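Local coordinates for SusD-like protein BACOVA_02651 (Bacteroides ovatus, PDB 5E75) that binds polysaccharide at the cell surface and probably captures xyloglucan there before its transport into the periplasm for degradation, at residues 59-64 / 443-448; 53-58 / 279-284; 45-50 / 420-425. All coordinates share one frame; numbering follows the deposited sequence.

Contact 1: 59-64 / 443-448; sequences QFVTFQ and QWRGYR
Val61 and Thr62, at the end of the short helix 58-62, lie against a type II beta turn from Trp444 to Tyr447, with the CA atoms of Thr62 and Arg445 5.8 Å apart. The contact joins a helix C-terminus to a turn, mainly through one arginine. Arg445 NH1 donates to Val61 O at 2.8 Å, with an N-H...O angle of 160° and the oxygen close to the guanidinium plane. The same nitrogen also bonds Arg47 O. The chain from CG to NE is extended and runs past the Val61 carbonyl, CD lying 3.3 Å from Val61 O. Elsewhere on the group, NE and NH2 grip Gln443 OE1 side-on, at 3.0 and 2.9 Å, from one face of the amide. Several bonds thus fix the rotation of the guanidinium. Phe63 leaves the helix with positive phi, and the CE2 corner of its ring comes over one face of the guanidinium, toward the rim. Phe63 CE2 is 3.5 Å from Arg445 CZ, with the two planes 55° apart. Gly446 takes the third position of the turn with phi 91°, which suits glycine. The methyl CG2 of Thr62 rests 4.1 Å from Gly446 CA.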
loop_
_atom_site.group_PDB
_atom_site.type_symbol
_atom_site.label_atom_id
_atom_site.label_comp_id
_atom_site.label_asym_id
_atom_site.label_seq_id
_atom_site.Cartn_x
_atom_site.Cartn_y
_atom_site.Cartn_z
ATOM N N GLN A 59 -10.011 -9.693 12.650
ATOM C CA GLN A 59 -8.950 -10.642 12.959
ATOM C C GLN A 59 -7.601 -10.230 12.367
ATOM O O GLN A 59 -6.565 -10.612 12.895
ATOM C CB GLN A 59 -9.308 -12.064 12.503
ATOM C CG GLN A 59 -9.579 -12.223 11.014
ATOM C CD GLN A 59 -11.024 -11.960 10.622
ATOM O OE1 GLN A 59 -11.794 -11.372 11.378
ATOM N NE2 GLN A 59 -11.399 -12.412 9.429
ATOM N N PHE A 60 -7.612 -9.476 11.274
ATOM C CA PHE A 60 -6.366 -8.997 10.700
ATOM C C PHE A 60 -5.683 -7.970 11.587
ATOM O O PHE A 60 -4.452 -7.901 11.650
ATOM C CB PHE A 60 -6.579 -8.460 9.277
ATOM C CG PHE A 60 -6.692 -9.547 8.272
ATOM C CD1 PHE A 60 -7.887 -10.209 8.100
ATOM C CD2 PHE A 60 -5.576 -9.972 7.551
ATOM C CE1 PHE A 60 -7.985 -11.249 7.208
ATOM C CE2 PHE A 60 -5.674 -11.013 6.656
ATOM C CZ PHE A 60 -6.868 -11.647 6.486
ATOM N N VAL A 61 -6.489 -7.192 12.299
ATOM C CA VAL A 61 -6.001 -6.169 13.211
ATOM C C VAL A 61 -5.542 -6.779 14.539
ATOM O O VAL A 61 -4.577 -6.322 15.154
ATOM C CB VAL A 61 -7.081 -5.101 13.497
ATOM C CG1 VAL A 61 -6.481 -3.934 14.293
ATOM C CG2 VAL A 61 -7.701 -4.591 12.210
ATOM N N THR A 62 -6.260 -7.800 15.002
ATOM C CA THR A 62 -5.999 -8.369 16.319
ATOM C C THR A 62 -5.130 -9.630 16.293
ATOM O O THR A 62 -4.867 -10.234 17.325
ATOM C CB THR A 62 -7.317 -8.666 17.052
ATOM O OG1 THR A 62 -8.025 -9.695 16.346
ATOM C CG2 THR A 62 -8.180 -7.417 17.121
ATOM N N PHE A 63 -4.654 -10.003 15.109
ATOM C CA PHE A 63 -3.772 -11.160 14.935
ATOM C C PHE A 63 -4.442 -12.486 15.293
ATOM O O PHE A 63 -3.889 -13.310 16.028
ATOM C CB PHE A 63 -2.436 -10.977 15.671
ATOM C CG PHE A 63 -1.580 -9.894 15.089
ATOM C CD1 PHE A 63 -0.709 -10.170 14.047
ATOM C CD2 PHE A 63 -1.665 -8.601 15.556
ATOM C CE1 PHE A 63 0.064 -9.178 13.488
ATOM C CE2 PHE A 63 -0.882 -7.590 15.021
ATOM C CZ PHE A 63 -0.021 -7.877 13.972
ATOM N N GLN A 64 -5.633 -12.689 14.746
ATOM C CA GLN A 64 -6.366 -13.930 14.947
ATOM C C GLN A 64 -6.860 -14.530 13.627
ATOM O O GLN A 64 -7.885 -15.193 13.573
ATOM C CB GLN A 64 -7.525 -13.689 15.906
ATOM C CG GLN A 64 -7.071 -13.208 17.278
ATOM C CD GLN A 64 -8.220 -12.779 18.153
ATOM O OE1 GLN A 64 -8.600 -11.614 18.166
ATOM N NE2 GLN A 64 -8.787 -13.727 18.890
ATOM N N GLN A 443 -0.326 -0.773 20.428
ATOM C CA GLN A 443 -1.195 -0.051 19.498
ATOM C C GLN A 443 -2.667 -0.084 19.914
ATOM O O GLN A 443 -3.510 0.480 19.246
ATOM C CB GLN A 443 -1.043 -0.613 18.084
ATOM C CG GLN A 443 0.224 -0.179 17.385
ATOM C CD GLN A 443 0.297 -0.730 15.979
ATOM O OE1 GLN A 443 0.705 -1.868 15.765
ATOM N NE2 GLN A 443 -0.125 0.067 15.010
ATOM N N TRP A 444 -2.969 -0.767 21.010
ATOM C CA TRP A 444 -4.352 -0.882 21.502
ATOM C C TRP A 444 -5.263 -1.437 20.411
ATOM O O TRP A 444 -6.370 -0.947 20.186
ATOM C CB TRP A 444 -4.891 0.466 22.004
ATOM C CG TRP A 444 -4.239 0.983 23.265
ATOM C CD1 TRP A 444 -2.915 1.227 23.463
ATOM C CD2 TRP A 444 -4.903 1.346 24.483
ATOM N NE1 TRP A 444 -2.709 1.721 24.733
ATOM C CE2 TRP A 444 -3.912 1.795 25.377
ATOM C CE3 TRP A 444 -6.236 1.328 24.904
ATOM C CZ2 TRP A 444 -4.217 2.227 26.668
ATOM C CZ3 TRP A 444 -6.532 1.759 26.194
ATOM C CH2 TRP A 444 -5.526 2.197 27.054
ATOM N N ARG A 445 -4.773 -2.452 19.720
ATOM C CA ARG A 445 -5.514 -3.033 18.614
ATOM C C ARG A 445 -6.833 -3.636 19.090
ATOM O O ARG A 445 -6.877 -4.382 20.064
ATOM C CB ARG A 445 -4.664 -4.094 17.914
ATOM C CG ARG A 445 -3.535 -3.514 17.087
ATOM C CD ARG A 445 -2.430 -4.525 16.855
ATOM N NE ARG A 445 -1.416 -4.019 15.920
ATOM C CZ ARG A 445 -1.481 -4.133 14.590
ATOM N NH1 ARG A 445 -2.500 -4.767 14.025
ATOM N NH2 ARG A 445 -0.496 -3.645 13.845
ATOM N N GLY A 446 -7.908 -3.288 18.391
ATOM C CA GLY A 446 -9.236 -3.785 18.730
ATOM C C GLY A 446 -10.001 -2.902 19.699
ATOM O O GLY A 446 -11.208 -3.087 19.859
ATOM N N TYR A 447 -9.317 -1.967 20.349
ATOM C CA TYR A 447 -10.002 -0.948 21.139
ATOM C C TYR A 447 -10.542 0.111 20.201
ATOM O O TYR A 447 -9.862 0.537 19.274
ATOM C CB TYR A 447 -9.059 -0.270 22.125
ATOM C CG TYR A 447 -8.717 -1.074 23.342
ATOM C CD1 TYR A 447 -7.801 -2.109 23.279
ATOM C CD2 TYR A 447 -9.299 -0.777 24.566
ATOM C CE1 TYR A 447 -7.484 -2.846 24.411
ATOM C CE2 TYR A 447 -8.987 -1.496 25.693
ATOM C CZ TYR A 447 -8.087 -2.531 25.612
ATOM O OH TYR A 447 -7.779 -3.237 26.751
ATOM N N ARG A 448 -11.769 0.534 20.445
ATOM C CA ARG A 448 -12.420 1.564 19.647
ATOM C C ARG A 448 -13.276 2.320 20.645
ATOM O O ARG A 448 -13.343 1.939 21.812
ATOM C CB ARG A 448 -13.266 0.940 18.539
ATOM C CG ARG A 448 -14.302 -0.022 19.077
ATOM C CD ARG A 448 -14.918 -0.876 18.011
ATOM N NE ARG A 448 -15.634 -2.018 18.577
ATOM C CZ ARG A 448 -16.945 -2.051 18.814
ATOM N NH1 ARG A 448 -17.710 -0.998 18.544
ATOM N NH2 ARG A 448 -17.494 -3.147 19.323
#

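Contact 2: 53-58 / 279-284; sequences SPWNYP and WSSYNG. With EDO (1,2-ethanediol), chain E.
Ser53 and Ser281 meet through their hydroxyls, with OG to OG at 2.7 Å; either could donate. Ser53 OG stands anti to its own nitrogen (chi1 166°). From there it also accepts from the backbone N of Trp55 and of Asn56, making an ST turn and an ST motif. One hydroxyl therefore holds its own loop and meets the facing one. Ser281 OG lies between its backbone N and carbonyl carbon (chi1 60°). This turns it to Ser53 and also toward Asn56 OD1, at 3.0 Å, a weak and unsettled bond. The same OG approaches the edge of the Trp55 ring. A water joins the two loops as well. It donates to Asn56 OD1 at 2.7 Å and accepts from Ser281 N at 2.9 Å. Its oxygen sits 3.3 Å above the plane of the Tyr282 ring, over the centre.

Tyr282 reaches along the 53-58 loop. Asn56 O lies near its ring plane, 3.5 Å from Tyr282 CE1. Tyr282 OH meets the edge of the Tyr57 ring, 3.5 Å from Tyr57 CD2. A 1,2-ethanediol, probably from the crystallisation liquor, lies between the Tyr282 ring and the 53-58 loop. Its O1 accepts from Ser53 N and donates to Asn56 O, and its O2 donates to Tyr57 O.

The contact lies at the end of the small antiparallel pair of strands 51-52 and 283-284, Ser53 following the first strand and Tyr282 preceding the second. Tyr282 packs on Val41 of helix 40-46. Tyr57 lies on that helix and on helix 70-95, its hydroxyl bonded to Arg38.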
loop_
_atom_site.group_PDB
_atom_site.type_symbol
_atom_site.label_atom_id
_atom_site.label_comp_id
_atom_site.label_asym_id
_atom_site.label_seq_id
_atom_site.Cartn_x
_atom_site.Cartn_y
_atom_site.Cartn_z
ATOM N N SER A 53 -12.813 -2.330 12.097
ATOM C CA SER A 53 -14.244 -2.577 12.241
ATOM C C SER A 53 -14.418 -3.862 13.019
ATOM O O SER A 53 -13.780 -4.862 12.699
ATOM C CB SER A 53 -14.901 -2.774 10.880
ATOM O OG SER A 53 -16.211 -3.328 11.055
ATOM N N PRO A 54 -15.320 -3.872 14.010
ATOM C CA PRO A 54 -15.561 -5.113 14.744
ATOM C C PRO A 54 -16.233 -6.191 13.903
ATOM O O PRO A 54 -16.200 -7.358 14.288
ATOM C CB PRO A 54 -16.486 -4.677 15.888
ATOM C CG PRO A 54 -17.121 -3.430 15.423
ATOM C CD PRO A 54 -16.120 -2.749 14.534
ATOM N N TRP A 55 -16.784 -5.812 12.755
ATOM C CA TRP A 55 -17.526 -6.762 11.925
ATOM C C TRP A 55 -16.839 -7.123 10.616
ATOM O O TRP A 55 -17.122 -8.175 10.047
ATOM C CB TRP A 55 -18.939 -6.244 11.665
ATOM C CG TRP A 55 -19.680 -5.988 12.950
ATOM C CD1 TRP A 55 -20.089 -6.917 13.857
ATOM C CD2 TRP A 55 -20.063 -4.719 13.474
ATOM N NE1 TRP A 55 -20.714 -6.306 14.915
ATOM C CE2 TRP A 55 -20.712 -4.953 14.704
ATOM C CE3 TRP A 55 -19.917 -3.401 13.023
ATOM C CZ2 TRP A 55 -21.222 -3.920 15.486
ATOM C CZ3 TRP A 55 -20.423 -2.377 13.802
ATOM C CH2 TRP A 55 -21.068 -2.642 15.021
ATOM N N ASN A 56 -15.939 -6.270 10.144
ATOM C CA ASN A 56 -15.258 -6.523 8.882
ATOM C C ASN A 56 -13.772 -6.778 9.082
ATOM O O ASN A 56 -12.985 -5.843 9.274
ATOM C CB ASN A 56 -15.500 -5.377 7.904
ATOM C CG ASN A 56 -16.939 -5.322 7.438
ATOM O OD1 ASN A 56 -17.627 -4.320 7.620
ATOM N ND2 ASN A 56 -17.405 -6.410 6.851
ATOM N N TYR A 57 -13.430 -8.067 9.063
ATOM C CA TYR A 57 -12.051 -8.565 9.158
ATOM C C TYR A 57 -11.256 -8.073 10.368
ATOM O O TYR A 57 -10.072 -7.772 10.249
ATOM C CB TYR A 57 -11.290 -8.253 7.864
ATOM C CG TYR A 57 -12.108 -8.559 6.639
ATOM C CD1 TYR A 57 -12.720 -9.801 6.485
ATOM C CD2 TYR A 57 -12.314 -7.598 5.663
ATOM C CE1 TYR A 57 -13.491 -10.082 5.365
ATOM C CE2 TYR A 57 -13.080 -7.873 4.541
ATOM C CZ TYR A 57 -13.665 -9.116 4.408
ATOM O OH TYR A 57 -14.431 -9.403 3.301
ATOM N N PRO A 58 -11.880 -8.031 11.554
ATOM C CA PRO A 58 -11.123 -7.541 12.714
ATOM C C PRO A 58 -9.927 -8.428 13.046
ATOM O O PRO A 58 -8.953 -7.969 13.656
ATOM C CB PRO A 58 -12.152 -7.588 13.845
ATOM C CG PRO A 58 -13.134 -8.604 13.424
ATOM C CD PRO A 58 -13.253 -8.435 11.940
ATOM N N TRP A 279 -21.602 0.664 2.516
ATOM C CA TRP A 279 -21.868 -0.058 3.756
ATOM C C TRP A 279 -20.652 -0.176 4.689
ATOM O O TRP A 279 -20.583 -1.082 5.513
ATOM C CB TRP A 279 -22.394 -1.455 3.419
ATOM C CG TRP A 279 -21.575 -2.169 2.369
ATOM C CD1 TRP A 279 -20.388 -2.819 2.550
ATOM C CD2 TRP A 279 -21.904 -2.311 0.979
ATOM N NE1 TRP A 279 -19.954 -3.354 1.353
ATOM C CE2 TRP A 279 -20.863 -3.051 0.375
ATOM C CE3 TRP A 279 -22.971 -1.874 0.189
ATOM C CZ2 TRP A 279 -20.871 -3.377 -0.993
ATOM C CZ3 TRP A 279 -22.970 -2.186 -1.164
ATOM C CH2 TRP A 279 -21.928 -2.934 -1.738
ATOM N N SER A 280 -19.703 0.743 4.594
ATOM C CA SER A 280 -18.496 0.617 5.415
ATOM C C SER A 280 -18.769 0.841 6.888
ATOM O O SER A 280 -19.449 1.797 7.255
ATOM C CB SER A 280 -17.434 1.623 4.982
ATOM O OG SER A 280 -16.202 1.353 5.640
ATOM N N SER A 281 -18.191 -0.016 7.725
ATOM C CA SER A 281 -18.155 0.224 9.161
ATOM C C SER A 281 -16.717 0.431 9.673
ATOM O O SER A 281 -16.460 0.400 10.871
ATOM C CB SER A 281 -18.835 -0.917 9.915
ATOM O OG SER A 281 -18.202 -2.153 9.674
ATOM N N TYR A 282 -15.765 0.629 8.763
ATOM C CA TYR A 282 -14.407 0.959 9.187
ATOM C C TYR A 282 -14.327 2.342 9.823
ATOM O O TYR A 282 -14.961 3.303 9.373
ATOM C CB TYR A 282 -13.430 0.931 8.007
ATOM C CG TYR A 282 -13.215 -0.429 7.393
ATOM C CD1 TYR A 282 -12.848 -1.524 8.159
ATOM C CD2 TYR A 282 -13.386 -0.614 6.036
ATOM C CE1 TYR A 282 -12.647 -2.763 7.573
ATOM C CE2 TYR A 282 -13.196 -1.850 5.445
ATOM C CZ TYR A 282 -12.824 -2.910 6.220
ATOM O OH TYR A 282 -12.640 -4.140 5.617
ATOM N N ASN A 283 -13.509 2.444 10.859
ATOM C CA ASN A 283 -13.120 3.740 11.405
ATOM C C ASN A 283 -11.622 3.781 11.645
ATOM O O ASN A 283 -11.042 2.785 12.093
ATOM C CB ASN A 283 -13.827 4.006 12.734
ATOM C CG ASN A 283 -15.291 4.250 12.566
ATOM O OD1 ASN A 283 -15.699 5.322 12.139
ATOM N ND2 ASN A 283 -16.098 3.254 12.912
ATOM N N GLY A 284 -10.997 4.926 11.386
ATOM C CA GLY A 284 -9.598 5.125 11.733
ATOM C C GLY A 284 -9.390 4.752 13.194
ATOM O O GLY A 284 -10.223 5.089 14.051
HETATM C C1 EDO E . -10.228 -3.816 9.906
HETATM O O1 EDO E . -11.082 -4.451 10.906
HETATM C C2 EDO E . -9.911 -4.678 8.675
HETATM O O2 EDO E . -8.848 -5.585 8.946
HETATM O O HOH W 1 -16.367 -2.088 6.775
#

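Contact 3: 45-50 / 420-425; sequences SGRAND and SNWYDM
Arg47 lies over the indole of Trp422, where the end of helix 40-46 meets the first turn of helix 421-431. The earlier helix closes with a Schellman motif at Asn49, and Ala48 CA comes 4.4 Å from Trp422 CA. It is helix-end packing in the buried interior of this largely helical SusD-family protein.

The Trp422 ring swings anti to its backbone N (chi1 175°) and presents one face to the arginine. Arg47 crosses that face. Its CB sits over the CG end of the indole. CG follows in a CH-pi contact, 3.6 Å from the centroid of the five-membered ring. CD passes above NE1, and NE lies near CZ2 and CE2. The guanidinium then stands steeply, its plane 77° from that of the indole. NH2 bonds Ile493 O and NH1 bonds Phe60 O weakly. The stem and NE thus lie on the indole, while the two terminal nitrogens bond beyond it.

Ala48 fills the middle of the contact. Its CB touches Trp422 N and CB, the CB of Asn421 and the SD of Met425; the Met425 sulfur is 3.8 Å away.

Polar groups close the other side. Asp50 OD2 accepts from Ser45 OG and from Met417 N. A water donates to the same oxygen and accepts from Asn421 N at 2.9 Å, linking the carboxylate to the helix start. The carboxylate and the Asn421 amide are nearly perpendicular. Asn421 ND2 donates to Asp50 OD1 on its syn side, at 2.9 Å and an almost straight 172°.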
loop_
_atom_site.group_PDB
_atom_site.type_symbol
_atom_site.label_atom_id
_atom_site.label_comp_id
_atom_site.label_asym_id
_atom_site.label_seq_id
_atom_site.Cartn_x
_atom_site.Cartn_y
_atom_site.Cartn_z
ATOM N N SER A 45 -3.791 -2.250 5.064
ATOM C CA SER A 45 -4.150 -1.189 6.013
ATOM C C SER A 45 -4.665 -1.708 7.359
ATOM O O SER A 45 -4.228 -1.244 8.413
ATOM C CB SER A 45 -5.165 -0.213 5.403
ATOM O OG SER A 45 -4.514 0.762 4.611
ATOM N N GLY A 46 -5.590 -2.662 7.329
ATOM C CA GLY A 46 -6.144 -3.178 8.572
ATOM C C GLY A 46 -5.073 -3.747 9.486
ATOM O O GLY A 46 -5.008 -3.457 10.677
ATOM N N ARG A 47 -4.197 -4.562 8.922
ATOM C CA ARG A 47 -3.210 -5.257 9.726
ATOM C C ARG A 47 -2.191 -4.294 10.338
ATOM O O ARG A 47 -1.609 -4.591 11.374
ATOM C CB ARG A 47 -2.512 -6.329 8.894
ATOM C CG ARG A 47 -1.768 -7.370 9.726
ATOM C CD ARG A 47 -1.627 -8.615 8.919
ATOM N NE ARG A 47 -0.865 -9.678 9.561
ATOM C CZ ARG A 47 -1.343 -10.538 10.450
ATOM N NH1 ARG A 47 -2.591 -10.437 10.886
ATOM N NH2 ARG A 47 -0.563 -11.505 10.901
ATOM N N ALA A 48 -2.023 -3.118 9.737
ATOM C CA ALA A 48 -1.188 -2.057 10.296
ATOM C C ALA A 48 -1.895 -1.277 11.400
ATOM O O ALA A 48 -1.290 -0.415 12.022
ATOM C CB ALA A 48 -0.772 -1.077 9.203
ATOM N N ASN A 49 -3.171 -1.571 11.617
ATOM C CA ASN A 49 -4.045 -0.773 12.478
ATOM C C ASN A 49 -4.269 0.642 11.947
ATOM O O ASN A 49 -4.427 1.593 12.709
ATOM C CB ASN A 49 -3.570 -0.739 13.943
ATOM C CG ASN A 49 -4.691 -0.403 14.908
ATOM O OD1 ASN A 49 -5.837 -0.793 14.695
ATOM N ND2 ASN A 49 -4.363 0.294 15.985
ATOM N N ASP A 50 -4.334 0.794 10.632
ATOM C CA ASP A 50 -4.771 2.078 10.071
ATOM C C ASP A 50 -6.209 2.327 10.522
ATOM O O ASP A 50 -6.588 3.453 10.849
ATOM C CB ASP A 50 -4.775 2.062 8.536
ATOM C CG ASP A 50 -3.397 2.227 7.892
ATOM O OD1 ASP A 50 -2.347 2.227 8.548
ATOM O OD2 ASP A 50 -3.375 2.317 6.643
ATOM N N SER A 420 -0.462 0.200 2.470
ATOM C CA SER A 420 0.979 0.021 2.424
ATOM C C SER A 420 1.638 -0.101 3.800
ATOM O O SER A 420 2.710 -0.678 3.918
ATOM C CB SER A 420 1.612 1.195 1.678
ATOM O OG SER A 420 1.254 2.422 2.284
ATOM N N ASN A 421 1.031 0.450 4.836
ATOM C CA ASN A 421 1.699 0.512 6.122
ATOM C C ASN A 421 2.039 -0.856 6.683
ATOM O O ASN A 421 3.076 -1.001 7.313
ATOM C CB ASN A 421 0.892 1.333 7.139
ATOM C CG ASN A 421 0.962 2.831 6.893
ATOM O OD1 ASN A 421 1.911 3.342 6.287
ATOM N ND2 ASN A 421 -0.037 3.537 7.382
ATOM N N TRP A 422 1.208 -1.870 6.464
ATOM C CA TRP A 422 1.512 -3.174 7.052
ATOM C C TRP A 422 2.807 -3.746 6.483
ATOM O O TRP A 422 3.616 -4.323 7.203
ATOM C CB TRP A 422 0.381 -4.186 6.892
ATOM C CG TRP A 422 0.807 -5.539 7.423
ATOM C CD1 TRP A 422 0.880 -6.712 6.729
ATOM C CD2 TRP A 422 1.244 -5.835 8.760
ATOM N NE1 TRP A 422 1.337 -7.728 7.547
ATOM C CE2 TRP A 422 1.566 -7.208 8.798
ATOM C CE3 TRP A 422 1.400 -5.075 9.923
ATOM C CZ2 TRP A 422 2.043 -7.820 9.949
ATOM C CZ3 TRP A 422 1.874 -5.682 11.056
ATOM C CH2 TRP A 422 2.171 -7.046 11.073
ATOM N N TYR A 423 2.993 -3.613 5.173
ATOM C CA TYR A 423 4.187 -4.165 4.539
ATOM C C TYR A 423 5.443 -3.528 5.110
ATOM O O TYR A 423 6.452 -4.210 5.311
ATOM C CB TYR A 423 4.119 -3.976 3.013
ATOM C CG TYR A 423 2.914 -4.647 2.377
ATOM C CD1 TYR A 423 2.893 -6.015 2.237
ATOM C CD2 TYR A 423 1.841 -3.919 1.861
ATOM C CE1 TYR A 423 1.829 -6.658 1.640
ATOM C CE2 TYR A 423 0.741 -4.561 1.306
ATOM C CZ TYR A 423 0.762 -5.932 1.195
ATOM O OH TYR A 423 -0.259 -6.659 0.609
ATOM N N ASP A 424 5.390 -2.227 5.377
ATOM C CA ASP A 424 6.509 -1.537 6.001
ATOM C C ASP A 424 6.740 -2.050 7.427
ATOM O O ASP A 424 7.885 -2.192 7.851
ATOM C CB ASP A 424 6.277 -0.033 6.044
ATOM C CG ASP A 424 6.255 0.596 4.692
ATOM O OD1 ASP A 424 6.755 -0.018 3.747
ATOM O OD2 ASP A 424 5.758 1.743 4.616
ATOM N N MET A 425 5.671 -2.328 8.165
ATOM C CA MET A 425 5.802 -2.851 9.521
ATOM C C MET A 425 6.433 -4.248 9.532
ATOM O O MET A 425 7.205 -4.552 10.441
ATOM C CB MET A 425 4.464 -2.850 10.254
ATOM C CG MET A 425 4.017 -1.471 10.632
ATOM S SD MET A 425 2.379 -1.468 11.344
ATOM C CE MET A 425 2.205 0.278 11.740
HETATM O O HOH W 2 -1.347 2.155 4.685
#

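In the fold
From the N terminus the chain supplies one side of all three contacts within twenty residues: 45-50, then 53-58, then 59-64. Contact 3 closes a long loop back from helix 421-431 to the end of helix 40-46. Contact 2 closes a shorter loop from 279-284 and is nested inside it. Contact 1 closes last, from the loop after helix 433-441, and its segments cross those of both others. Contacts 1 and 3 touch where Arg47 meets Arg445 and Phe60, and where Val61 packs on Gly46 and Asn49; contacts 1 and 2 touch where Arg448 packs on Pro54. Together they tie the N-terminal stretch around helices 40-46 and 58-62 to three separate places in the SusD-family region.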